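PDB 6G7N: extracellular solute-binding protein, family 1 from Trichodesmium erythraeum IMS101, which binds ferric iron and probably delivers it, as the substrate-binding component, to an ABC transporter. Local coordinates for residues 15-20 and 253-258; 93-98 and 294-299. One frame throughout, in Å; residues are numbered along the deposited sequence.

Contact 1 (15-20 and 253-258)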
ATOM      1  N   GLN A  15      18.915  -0.452   6.304  1.00 15.58           N
ATOM      2  CA  GLN A  15      20.397  -0.550   6.152  1.00 15.16           C
ATOM      3  C   GLN A  15      20.943  -1.981   6.351  1.00 16.88           C
ATOM      4  O   GLN A  15      21.879  -2.389   5.673  1.00 17.07           O
ATOM      5  CB  GLN A  15      21.108   0.413   7.088  1.00 17.44           C
ATOM      6  CG  GLN A  15      22.589   0.574   6.751  1.00 18.56           C
ATOM      7  CD  GLN A  15      22.823   1.183   5.384  1.00 18.95           C
ATOM      8  OE1 GLN A  15      22.233   2.194   5.066  1.00 21.33           O
ATOM      9  NE2 GLN A  15      23.660   0.552   4.550  1.00 20.26           N
ATOM     10  N   ALA A  16      20.264  -2.778   7.182  1.00 17.45           N
ATOM     11  CA  ALA A  16      20.641  -4.207   7.350  1.00 18.42           C
ATOM     12  C   ALA A  16      20.485  -5.006   6.058  1.00 18.08           C
ATOM     13  O   ALA A  16      21.288  -5.870   5.751  1.00 19.70           O
ATOM     14  CB  ALA A  16      19.841  -4.861   8.471  1.00 21.29           C
ATOM     15  N   LEU A  17      19.442  -4.681   5.303  1.00 18.12           N
ATOM     16  CA  LEU A  17      19.224  -5.319   4.058  0.50 17.29           C
ATOM     17  C   LEU A  17      20.320  -4.908   3.049  1.00 15.16           C
ATOM     18  O   LEU A  17      20.858  -5.773   2.363  1.00 16.05           O
ATOM     19  CB  LEU A  17      17.800  -4.942   3.660  0.50 19.96           C
ATOM     20  CG  LEU A  17      17.173  -5.629   2.511  0.50 19.73           C
ATOM     21  CD1 LEU A  17      15.678  -5.649   2.701  0.50 17.82           C
ATOM     22  CD2 LEU A  17      17.568  -4.855   1.271  0.50 18.31           C
ATOM     23  N   TYR A  18      20.653  -3.616   2.995  1.00 14.69           N
ATOM     24  CA  TYR A  18      21.646  -3.182   2.022  1.00 14.86           C
ATOM     25  C   TYR A  18      22.990  -3.832   2.354  1.00 14.57           C
ATOM     26  O   TYR A  18      23.681  -4.290   1.475  1.00 16.07           O
ATOM     27  CB  TYR A  18      21.791  -1.654   1.986  1.00 14.95           C
ATOM     28  CG  TYR A  18      20.501  -0.875   1.798  1.00 14.96           C
ATOM     29  CD1 TYR A  18      19.367  -1.416   1.190  1.00 15.65           C
ATOM     30  CD2 TYR A  18      20.421   0.420   2.283  1.00 15.58           C
ATOM     31  CE1 TYR A  18      18.197  -0.695   1.080  1.00 15.59           C
ATOM     32  CE2 TYR A  18      19.262   1.162   2.172  1.00 16.53           C
ATOM     33  CZ  TYR A  18      18.147   0.602   1.579  1.00 15.83           C
ATOM     34  OH  TYR A  18      16.959   1.318   1.476  1.00 16.20           O
ATOM     35  N   ASP A  19      23.342  -3.853   3.634  1.00 13.86           N
ATOM     36  CA  ASP A  19      24.624  -4.432   4.049  1.00 14.27           C
ATOM     37  C   ASP A  19      24.714  -5.927   3.766  1.00 14.28           C
ATOM     38  O   ASP A  19      25.750  -6.404   3.338  1.00 15.29           O
ATOM     39  CB  ASP A  19      24.860  -4.131   5.528  1.00 16.14           C
ATOM     40  CG  ASP A  19      25.145  -2.631   5.809  1.00 18.03           C
ATOM     41  OD1 ASP A  19      25.301  -1.847   4.855  1.00 22.20           O
ATOM     42  OD2 ASP A  19      25.146  -2.260   6.974  1.00 23.86           O
ATOM     43  N   SER A  20      23.630  -6.663   3.975  1.00 14.55           N
ATOM     44  CA  SER A  20      23.603  -8.078   3.635  1.00 14.41           C
ATOM     45  C   SER A  20      23.733  -8.289   2.137  1.00 14.21           C
ATOM     46  O   SER A  20      24.487  -9.177   1.680  1.00 15.20           O
ATOM     47  CB  SER A  20      22.340  -8.709   4.180  1.00 15.92           C
ATOM     48  OG  SER A  20      22.307 -10.067   3.795  1.00 18.97           O
ATOM     49  N   GLU A 253      16.015  -9.557  -6.827  1.00 10.75           N
ATOM     50  CA  GLU A 253      15.972 -10.975  -6.461  1.00 11.00           C
ATOM     51  C   GLU A 253      16.329 -11.167  -4.990  1.00 10.82           C
ATOM     52  O   GLU A 253      15.719 -11.987  -4.300  1.00 11.78           O
ATOM     53  CB  GLU A 253      16.866 -11.785  -7.366  1.00 11.52           C
ATOM     54  CG  GLU A 253      16.322 -11.876  -8.774  1.00 11.95           C
ATOM     55  CD  GLU A 253      17.178 -12.661  -9.759  1.00 14.75           C
ATOM     56  OE1 GLU A 253      18.395 -12.806  -9.538  1.00 20.71           O
ATOM     57  OE2 GLU A 253      16.632 -13.072 -10.814  1.00 16.19           O
ATOM     58  N   TYR A 254      17.323 -10.431  -4.491  1.00 10.62           N
ATOM     59  CA  TYR A 254      17.661 -10.510  -3.079  1.00 10.92           C
ATOM     60  C   TYR A 254      16.470 -10.156  -2.189  1.00 10.62           C
ATOM     61  O   TYR A 254      16.253 -10.785  -1.147  1.00 10.81           O
ATOM     62  CB  TYR A 254      18.871  -9.604  -2.804  1.00 11.59           C
ATOM     63  CG  TYR A 254      19.071  -9.378  -1.337  1.00 12.78           C
ATOM     64  CD1 TYR A 254      19.554 -10.372  -0.496  1.00 15.66           C
ATOM     65  CD2 TYR A 254      18.662  -8.173  -0.749  1.00 14.48           C
ATOM     66  CE1 TYR A 254      19.651 -10.149   0.880  1.00 18.12           C
ATOM     67  CE2 TYR A 254      18.747  -7.963   0.592  1.00 17.25           C
ATOM     68  CZ  TYR A 254      19.225  -8.942   1.407  1.00 17.38           C
ATOM     69  OH  TYR A 254      19.236  -8.731   2.774  1.00 22.37           O
ATOM     70  N   LEU A 255      15.666  -9.174  -2.607  1.00 10.40           N
ATOM     71  CA  LEU A 255      14.530  -8.743  -1.798  1.00 10.55           C
ATOM     72  C   LEU A 255      13.475  -9.808  -1.560  1.00  9.91           C
ATOM     73  O   LEU A 255      12.702  -9.670  -0.599  1.00 10.96           O
ATOM     74  CB  LEU A 255      13.877  -7.497  -2.379  1.00 11.04           C
ATOM     75  CG  LEU A 255      14.691  -6.199  -2.297  1.00 12.82           C
ATOM     76  CD1 LEU A 255      13.908  -5.098  -3.000  1.00 14.61           C
ATOM     77  CD2 LEU A 255      14.988  -5.806  -0.876  1.00 15.21           C
ATOM     78  N   VAL A 256      13.409 -10.848  -2.403  1.00  9.82           N
ATOM     79  CA  VAL A 256      12.447 -11.924  -2.171  1.00 10.48           C
ATOM     80  C   VAL A 256      13.001 -13.051  -1.316  1.00 10.71           C
ATOM     81  O   VAL A 256      12.269 -13.995  -1.010  1.00 12.28           O
ATOM     82  CB  VAL A 256      11.787 -12.459  -3.452  1.00 11.27           C
ATOM     83  CG1 VAL A 256      11.129 -11.320  -4.221  1.00 13.61           C
ATOM     84  CG2 VAL A 256      12.752 -13.219  -4.342  1.00 12.66           C
ATOM     85  N   SER A 257      14.276 -12.978  -0.928  1.00 10.90           N
ATOM     86  CA  SER A 257      14.818 -13.984  -0.031  1.00 12.15           C
ATOM     87  C   SER A 257      14.091 -13.933   1.327  1.00 11.92           C
ATOM     88  O   SER A 257      13.621 -12.874   1.746  1.00 12.09           O
ATOM     89  CB  SER A 257      16.324 -13.804   0.155  1.00 12.96           C
ATOM     90  OG  SER A 257      16.637 -12.617   0.883  1.00 13.58           O
ATOM     91  N   PRO A 258      14.056 -15.051   2.072  1.00 13.26           N
ATOM     92  CA  PRO A 258      13.343 -15.000   3.356  1.00 14.90           C
ATOM     93  C   PRO A 258      13.885 -13.963   4.326  1.00 13.84           C
ATOM     94  O   PRO A 258      13.113 -13.289   4.998  1.00 15.38           O
ATOM     95  CB  PRO A 258      13.464 -16.425   3.871  1.00 17.23           C
ATOM     96  CG  PRO A 258      13.504 -17.231   2.598  1.00 18.92           C
ATOM     97  CD  PRO A 258      14.375 -16.429   1.676  1.00 15.50           C
TER
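The phenol ring of Tyr254 turns one edge to Leu17, whose CD2 lies close to the ring plane, 3.4 Å from CE2. The two side chains slide past one another in opposite directions, and CG of Leu17 rests against the same ring carbon. At the far end of the ring, the hydroxyl comes up against Ser20, with OH 3.4 Å from CB of that serine, while Ser20 OG stands obliquely to the ring. With CG of Tyr254 opposite the backbone N (chi1 166°), the ring runs out to bring its hydroxyl to the turn between Leu17 and Ser20. Replacing Tyr254 by an alanine is likely to leave Leu17 CG and CD2 without their aromatic neighbour and to open a gap beside Ser20. Leu255 closes in on the same leucine, the two side chains crossing at about a right angle; its CD2 is 3.5 Å from Leu17 CD2. Just past the ring in sequence, the backbone O of Tyr254 accepts both Ser257 N (3.0 Å) and Ser257 OG (2.8 Å), the latter in the carbonyl plane. Ser257 is the N-cap of the next helix. The contact thus packs helix 15-25 against the C-terminal part of helix 245-255, with strand 96-108 adjoining the latter and Ala260 and Phe264 of helix 258-266 also touching Leu17.

Contact 2 (93-98 and 294-299)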
ATOM      1  N   LYS A  93       5.712  -6.972 -16.280  1.00 10.92           N
ATOM      2  CA  LYS A  93       7.023  -7.203 -15.668  1.00 11.09           C
ATOM      3  C   LYS A  93       7.824  -5.933 -15.463  1.00  9.93           C
ATOM      4  O   LYS A  93       9.049  -5.959 -15.352  1.00 11.37           O
ATOM      5  CB  LYS A  93       7.837  -8.276 -16.387  1.00 12.23           C
ATOM      6  CG  LYS A  93       7.071  -9.558 -16.679  1.00 13.58           C
ATOM      7  CD  LYS A  93       6.635 -10.320 -15.422  1.00 13.59           C
ATOM      8  CE  LYS A  93       5.913 -11.635 -15.744  1.00 14.84           C
ATOM      9  NZ  LYS A  93       4.594 -11.403 -16.375  1.00 15.15           N
ATOM     10  N   LEU A  94       7.122  -4.816 -15.334  1.00 10.26           N
ATOM     11  CA  LEU A  94       7.751  -3.513 -15.139  1.00 10.77           C
ATOM     12  C   LEU A  94       8.054  -3.176 -13.681  1.00 10.24           C
ATOM     13  O   LEU A  94       8.933  -2.358 -13.403  1.00 10.78           O
ATOM     14  CB  LEU A  94       6.910  -2.417 -15.783  1.00 11.64           C
ATOM     15  CG  LEU A  94       6.859  -2.482 -17.309  1.00 14.13           C
ATOM     16  CD1 LEU A  94       5.727  -1.618 -17.815  1.00 17.30           C
ATOM     17  CD2 LEU A  94       8.191  -2.049 -17.922  1.00 16.25           C
ATOM     18  N   TRP A  95       7.319  -3.793 -12.754  1.00  9.66           N
ATOM     19  CA  TRP A  95       7.490  -3.541 -11.343  1.00  9.60           C
ATOM     20  C   TRP A  95       6.896  -4.721 -10.589  1.00  9.08           C
ATOM     21  O   TRP A  95       6.130  -5.515 -11.134  1.00  9.48           O
ATOM     22  CB  TRP A  95       6.867  -2.189 -10.901  1.00  9.69           C
ATOM     23  CG  TRP A  95       5.486  -1.943 -11.401  1.00 10.20           C
ATOM     24  CD1 TRP A  95       5.173  -1.149 -12.476  1.00 11.12           C
ATOM     25  CD2 TRP A  95       4.243  -2.472 -10.912  1.00  9.74           C
ATOM     26  NE1 TRP A  95       3.812  -1.156 -12.693  1.00 11.36           N
ATOM     27  CE2 TRP A  95       3.230  -1.979 -11.760  1.00 10.15           C
ATOM     28  CE3 TRP A  95       3.891  -3.356  -9.861  1.00  9.91           C
ATOM     29  CZ2 TRP A  95       1.904  -2.337 -11.602  1.00 11.33           C
ATOM     30  CZ3 TRP A  95       2.580  -3.712  -9.723  1.00 10.79           C
ATOM     31  CH2 TRP A  95       1.597  -3.209 -10.570  1.00 11.01           C
ATOM     32  N   PHE A  96       7.251  -4.769  -9.315  1.00  8.96           N
ATOM     33  CA  PHE A  96       7.030  -5.954  -8.474  1.00  9.14           C
ATOM     34  C   PHE A  96       6.776  -5.508  -7.050  1.00  9.08           C
ATOM     35  O   PHE A  96       7.462  -4.628  -6.542  1.00 10.04           O
ATOM     36  CB  PHE A  96       8.305  -6.839  -8.489  1.00  9.95           C
ATOM     37  CG  PHE A  96       8.721  -7.276  -9.871  1.00  9.86           C
ATOM     38  CD1 PHE A  96       9.511  -6.432 -10.665  1.00 10.77           C
ATOM     39  CD2 PHE A  96       8.265  -8.463 -10.432  1.00 10.16           C
ATOM     40  CE1 PHE A  96       9.844  -6.779 -11.961  1.00 11.50           C
ATOM     41  CE2 PHE A  96       8.594  -8.795 -11.745  1.00 10.80           C
ATOM     42  CZ  PHE A  96       9.372  -7.952 -12.489  1.00 11.59           C
ATOM     43  N   GLY A  97       5.841  -6.184  -6.374  1.00  8.99           N
ATOM     44  CA  GLY A  97       5.665  -5.973  -4.948  1.00  9.51           C
ATOM     45  C   GLY A  97       6.644  -6.760  -4.094  1.00  8.72           C
ATOM     46  O   GLY A  97       6.899  -7.913  -4.368  1.00  9.99           O
ATOM     47  N   PHE A  98       7.114  -6.095  -3.031  1.00  9.12           N
ATOM     48  CA  PHE A  98       8.032  -6.706  -2.075  1.00  9.62           C
ATOM     49  C   PHE A  98       7.506  -6.747  -0.649  1.00  9.68           C
ATOM     50  O   PHE A  98       7.969  -7.572   0.133  1.00 10.87           O
ATOM     51  CB  PHE A  98       9.408  -6.058  -2.131  1.00 10.75           C
ATOM     52  CG  PHE A  98      10.060  -6.234  -3.486  1.00  9.82           C
ATOM     53  CD1 PHE A  98      10.637  -7.436  -3.846  1.00  9.95           C
ATOM     54  CD2 PHE A  98      10.058  -5.222  -4.420  1.00 11.37           C
ATOM     55  CE1 PHE A  98      11.183  -7.614  -5.105  1.00 10.59           C
ATOM     56  CE2 PHE A  98      10.578  -5.404  -5.694  1.00 11.96           C
ATOM     57  CZ  PHE A  98      11.155  -6.594  -6.029  1.00 11.61           C
ATOM     58  N   THR A 294      -7.300  -9.882  -7.465  1.00  8.84           N
ATOM     59  CA  THR A 294      -7.189  -8.853  -8.503  1.00  8.98           C
ATOM     60  C   THR A 294      -5.740  -8.396  -8.674  1.00  8.77           C
ATOM     61  O   THR A 294      -5.028  -8.167  -7.701  1.00  9.38           O
ATOM     62  CB  THR A 294      -8.059  -7.645  -8.110  1.00 10.03           C
ATOM     63  OG1 THR A 294      -9.431  -8.053  -8.066  1.00 10.72           O
ATOM     64  CG2 THR A 294      -7.946  -6.468  -9.093  1.00 10.99           C
ATOM     65  N   ASN A 295      -5.291  -8.256  -9.931  1.00  8.53           N
ATOM     66  CA  ASN A 295      -3.955  -7.751 -10.139  1.00  8.46           C
ATOM     67  C   ASN A 295      -3.912  -6.273  -9.761  1.00  8.82           C
ATOM     68  O   ASN A 295      -4.714  -5.463 -10.242  1.00  9.43           O
ATOM     69  CB  ASN A 295      -3.514  -7.974 -11.595  1.00  9.11           C
ATOM     70  CG  ASN A 295      -2.071  -7.592 -11.768  1.00  9.20           C
ATOM     71  OD1 ASN A 295      -1.736  -6.397 -11.881  1.00  9.87           O
ATOM     72  ND2 ASN A 295      -1.192  -8.574 -11.743  1.00  9.50           N
ATOM     73  N   VAL A 296      -2.931  -5.903  -8.928  1.00  8.35           N
ATOM     74  CA  VAL A 296      -2.893  -4.548  -8.373  1.00  8.77           C
ATOM     75  C   VAL A 296      -2.631  -3.479  -9.442  1.00  8.86           C
ATOM     76  O   VAL A 296      -2.894  -2.308  -9.185  1.00  9.69           O
ATOM     77  CB  VAL A 296      -1.903  -4.437  -7.197  1.00  9.35           C
ATOM     78  CG1 VAL A 296      -2.329  -5.353  -6.046  1.00 10.16           C
ATOM     79  CG2 VAL A 296      -0.481  -4.736  -7.610  1.00  9.83           C
ATOM     80  N   SER A 297      -2.151  -3.865 -10.632  1.00  9.29           N
ATOM     81  CA  SER A 297      -2.043  -2.884 -11.728  1.00  9.65           C
ATOM     82  C   SER A 297      -3.377  -2.234 -12.080  1.00  9.87           C
ATOM     83  O   SER A 297      -3.381  -1.116 -12.570  1.00 11.17           O
ATOM     84  CB  SER A 297      -1.437  -3.491 -12.982  1.00 10.80           C
ATOM     85  OG  SER A 297      -2.280  -4.438 -13.589  1.00 11.48           O
ATOM     86  N   VAL A 298      -4.490  -2.932 -11.840  1.00  9.68           N
ATOM     87  CA  VAL A 298      -5.827  -2.357 -12.075  1.00 10.95           C
ATOM     88  C   VAL A 298      -5.986  -1.031 -11.348  1.00  9.86           C
ATOM     89  O   VAL A 298      -6.694  -0.125 -11.810  1.00 11.31           O
ATOM     90  CB  VAL A 298      -6.915  -3.374 -11.607  1.00 14.41           C
ATOM     91  CG1 VAL A 298      -8.277  -2.731 -11.493  1.00 17.11           C
ATOM     92  CG2 VAL A 298      -6.936  -4.557 -12.562  1.00 15.90           C
ATOM     93  N   TYR A 299      -5.363  -0.932 -10.168  1.00 10.37           N
ATOM     94  CA  TYR A 299      -5.496   0.274  -9.321  0.50 11.61           C
ATOM     95  C   TYR A 299      -4.953   1.477 -10.011  1.00 11.70           C
ATOM     96  O   TYR A 299      -5.463   2.595  -9.894  1.00 12.81           O
ATOM     97  CB  TYR A 299      -4.707   0.195  -8.013  0.50 11.63           C
ATOM     98  CG  TYR A 299      -4.990  -0.983  -7.147  0.50 11.25           C
ATOM     99  CD1 TYR A 299      -6.109  -1.774  -7.352  0.50 11.07           C
ATOM    100  CD2 TYR A 299      -4.101  -1.336  -6.142  0.50 11.46           C
ATOM    101  CE1 TYR A 299      -6.325  -2.915  -6.594  0.50 12.15           C
ATOM    102  CE2 TYR A 299      -4.335  -2.449  -5.359  0.50 11.40           C
ATOM    103  CZ  TYR A 299      -5.450  -3.236  -5.593  0.50 11.05           C
ATOM    104  OH  TYR A 299      -5.681  -4.363  -4.849  0.50 12.94           O
TER
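Asn295 OD1 accepts two bonds from Ser297, one from OG at 2.7 Å and one from the backbone N at 2.9 Å, and so helps hold the turn leading into helix 297-301, which Trp95 meets. This is an Asx turn, a side-chain capping bond at the entry to that helix, in a protein of the periplasmic-binding-protein fold. The two donors reach the amide oxygen from opposite faces of its plane: the hydroxyl stands 38° out of it, whereas the N-H is tilted by 29° to the other side. The other end of the amide is used as well, Asn295 ND2 donating to the backbone O of Arg89.

Against this braced turn Trp95 presents the edge of its six-membered ring. Its first torsion places CG between the backbone N and the carbonyl carbon (chi1 47°), and the indole then extends from the chain leading into strand 96-108 to reach residues 296-297. Val296 meets one corner with a methyl group, CG2 lying 3.9 Å from CZ3, near the ring plane. Ser297 meets the same edge beyond CH2, through its carbon rather than its hydroxyl, which is turned to Asn295; CH2 is the ring atom that both residues share. The indole N-H is engaged elsewhere, bonding to Gln67 OE1 of helix 60-68, and that bond should help fix the rotation of the ring. Leu63 of the same helix and Ile233 of strand 231-239 add to the buried packing around the indole. On the far side of CH2, CB of Ser297 sits 3.8 Å from CZ2 of Trp95.

After strand 2-7 the chain enters helix 15-25, then runs through 93-98, leading into the long strand 96-108, on to 253-258 at the C-terminal part of helix 245-255, and finally to 294-299 near the C terminus. Contact 1 closes a loop with 232 residues between its segments and contact 2 one with 195; the loops cross, since their segments alternate. Contact 1 joins two helices, whereas contact 2 brings the approach to a sheet strand against the turn leading into helix 297-301. Their centres are 21 Å apart, yet they touch: Phe98 packs with CD1 3.6 Å from Leu255 CB, and its CE1 also meets Val256 CG1.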